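Local coordinates for 52 protein (Murid herpesvirus 4, PDB 2OA5) that is an abundant tegument protein of a gammaherpesvirus, probably with a structural role in the virion, and assembles from several copies of its chain, at residues A70-R75 with Q90-R95. Sequence-based numbering, arbitrary orientation.
Sequences AKVRSR and QSLTLR
Leu94 straddles Lys71 CB with its two methyls, and the way Lys71, Val72 and Arg75 gather round them illustrates how a strand can be seated on a helix by apolar stems and polar ends together. CD1 and CD2 of Leu94 each lie 3.9 Å from Lys71 CB, and CD1 goes on to meet Val72 CG2. CD2 sits over one face of the Arg75 guanidinium, 3.7 Å above the plane and displaced toward its rim, while the two side chains run past each other in opposite directions. Leu92, two residues earlier and likewise directed at the helix, crosses Arg75 at about a right angle, with its CD1 3.8 Å from Arg75 CG. The other branch, CD2, touches Val72 CG2 at 4.2 Å. That valine methyl therefore packs against both leucines, and the Val72 side chain crosses each at about a right angle; with chi1 at 174°, CG2 is anti to the carbonyl carbon.

The far end of Lys71 leaves the apolar cluster. A bend at chi3 (122°) helps carry NZ to Arg95 O, where a 2.9 Å hydrogen bond arrives almost head-on to the carbonyl, at a C=O...N angle of 172°. Arg75 folds back toward its own helix, NH1 making a weak bond to Lys71 O. One water accepts a hydrogen bond from Arg95 N, with weaker ones from Lys71 NZ and Arg75 NH2.

Thr93, Leu94 and Arg95 also pair in an antiparallel ladder with a strand of the second subunit, and the Arg95 side chain forms a salt bridge with Asp97 of that subunit. The helix-facing leucines and the lysine-carbonyl bond thus tie the intersubunit sheet to the end of the long helix, the water adding a weak supplementary link.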
loop_
_atom_site.group_PDB
_atom_site.type_symbol
_atom_site.label_atom_id
_atom_site.label_comp_id
_atom_site.label_asym_id
_atom_site.label_seq_id
_atom_site.Cartn_x
_atom_site.Cartn_y
_atom_site.Cartn_z
ATOM N N ALA B 70 13.475 -11.193 10.797
ATOM C CA ALA B 70 13.884 -12.582 10.943
ATOM C C ALA B 70 13.930 -13.302 9.598
ATOM O O ALA B 70 14.896 -13.997 9.286
ATOM C CB ALA B 70 12.928 -13.299 11.896
ATOM N N LYS B 71 12.881 -13.126 8.803
ATOM C CA LYS B 71 12.783 -13.760 7.495
ATOM C C LYS B 71 13.759 -13.159 6.497
ATOM O O LYS B 71 14.270 -13.850 5.613
ATOM C CB LYS B 71 11.346 -13.646 6.979
ATOM C CG LYS B 71 10.345 -14.219 7.961
ATOM C CD LYS B 71 8.938 -14.260 7.418
ATOM C CE LYS B 71 8.430 -15.690 7.441
ATOM N NZ LYS B 71 6.944 -15.769 7.489
ATOM N N VAL B 72 14.018 -11.858 6.631
ATOM C CA VAL B 72 14.963 -11.202 5.744
ATOM C C VAL B 72 16.339 -11.759 6.102
ATOM O O VAL B 72 17.123 -12.101 5.224
ATOM C CB VAL B 72 14.933 -9.654 5.923
ATOM C CG1 VAL B 72 16.040 -8.998 5.087
ATOM C CG2 VAL B 72 13.563 -9.116 5.503
ATOM N N ARG B 73 16.623 -11.874 7.398
ATOM C CA ARG B 73 17.906 -12.424 7.823
ATOM C C ARG B 73 18.102 -13.816 7.241
ATOM O O ARG B 73 19.165 -14.144 6.716
ATOM C CB ARG B 73 17.994 -12.496 9.345
ATOM C CG ARG B 73 18.520 -11.238 9.977
ATOM C CD ARG B 73 18.722 -11.400 11.471
ATOM N NE ARG B 73 19.583 -10.333 11.971
ATOM C CZ ARG B 73 19.324 -9.040 11.810
ATOM N NH1 ARG B 73 18.227 -8.659 11.174
ATOM N NH2 ARG B 73 20.167 -8.125 12.258
ATOM N N SER B 74 17.059 -14.639 7.327
ATOM C CA SER B 74 17.126 -15.992 6.805
ATOM C C SER B 74 17.385 -15.989 5.296
ATOM O O SER B 74 18.241 -16.730 4.812
ATOM C CB SER B 74 15.831 -16.745 7.157
ATOM O OG SER B 74 15.296 -17.448 6.052
ATOM N N ARG B 75 16.664 -15.151 4.555
ATOM C CA ARG B 75 16.853 -15.075 3.108
ATOM C C ARG B 75 18.211 -14.502 2.714
ATOM O O ARG B 75 18.822 -14.951 1.745
ATOM C CB ARG B 75 15.758 -14.222 2.466
ATOM C CG ARG B 75 14.686 -15.011 1.736
ATOM C CD ARG B 75 14.013 -15.981 2.674
ATOM N NE ARG B 75 12.595 -16.133 2.377
ATOM C CZ ARG B 75 11.647 -16.154 3.310
ATOM N NH1 ARG B 75 11.978 -16.028 4.589
ATOM N NH2 ARG B 75 10.375 -16.298 2.966
ATOM N N GLN B 90 14.994 -8.008 -4.197
ATOM C CA GLN B 90 14.082 -7.407 -5.161
ATOM C C GLN B 90 12.794 -8.195 -5.416
ATOM O O GLN B 90 11.726 -7.607 -5.557
ATOM C CB GLN B 90 14.783 -7.166 -6.497
ATOM C CG GLN B 90 13.915 -6.386 -7.470
ATOM C CD GLN B 90 14.443 -6.399 -8.900
ATOM O OE1 GLN B 90 13.935 -5.669 -9.747
ATOM N NE2 GLN B 90 15.440 -7.232 -9.147
ATOM N N SER B 91 12.898 -9.519 -5.477
ATOM C CA SER B 91 11.735 -10.366 -5.725
ATOM C C SER B 91 11.132 -10.892 -4.434
ATOM O O SER B 91 10.145 -11.628 -4.451
ATOM C CB SER B 91 12.129 -11.553 -6.616
ATOM O OG SER B 91 13.194 -12.290 -6.036
ATOM N N LEU B 92 11.728 -10.511 -3.311
ATOM C CA LEU B 92 11.261 -10.971 -2.012
ATOM C C LEU B 92 9.818 -10.605 -1.675
ATOM O O LEU B 92 9.381 -9.460 -1.851
ATOM C CB LEU B 92 12.182 -10.443 -0.900
ATOM C CG LEU B 92 11.778 -10.908 0.503
ATOM C CD1 LEU B 92 12.106 -12.388 0.612
ATOM C CD2 LEU B 92 12.504 -10.137 1.586
ATOM N N THR B 93 9.082 -11.601 -1.195
ATOM C CA THR B 93 7.699 -11.421 -0.773
ATOM C C THR B 93 7.561 -12.256 0.492
ATOM O O THR B 93 7.890 -13.444 0.509
ATOM C CB THR B 93 6.699 -11.901 -1.848
ATOM O OG1 THR B 93 6.932 -11.181 -3.066
ATOM C CG2 THR B 93 5.252 -11.648 -1.394
ATOM N N LEU B 94 7.108 -11.626 1.567
ATOM C CA LEU B 94 6.963 -12.326 2.827
ATOM C C LEU B 94 5.530 -12.272 3.268
ATOM O O LEU B 94 4.781 -11.378 2.878
ATOM C CB LEU B 94 7.777 -11.651 3.928
ATOM C CG LEU B 94 9.256 -11.303 3.802
ATOM C CD1 LEU B 94 9.709 -10.685 5.118
ATOM C CD2 LEU B 94 10.076 -12.542 3.488
ATOM N N ARG B 95 5.130 -13.242 4.074
ATOM C CA ARG B 95 3.799 -13.169 4.619
ATOM C C ARG B 95 4.005 -13.213 6.114
ATOM O O ARG B 95 4.816 -13.987 6.623
ATOM C CB ARG B 95 2.896 -14.301 4.168
ATOM C CG ARG B 95 1.453 -13.948 4.489
ATOM C CD ARG B 95 0.514 -15.112 4.326
ATOM N NE ARG B 95 0.046 -15.295 2.959
ATOM C CZ ARG B 95 -0.785 -14.468 2.327
ATOM N NH1 ARG B 95 -1.242 -13.382 2.936
ATOM N NH2 ARG B 95 -1.168 -14.740 1.089
HETATM O O HOH W 1 7.086 -15.797 4.007
#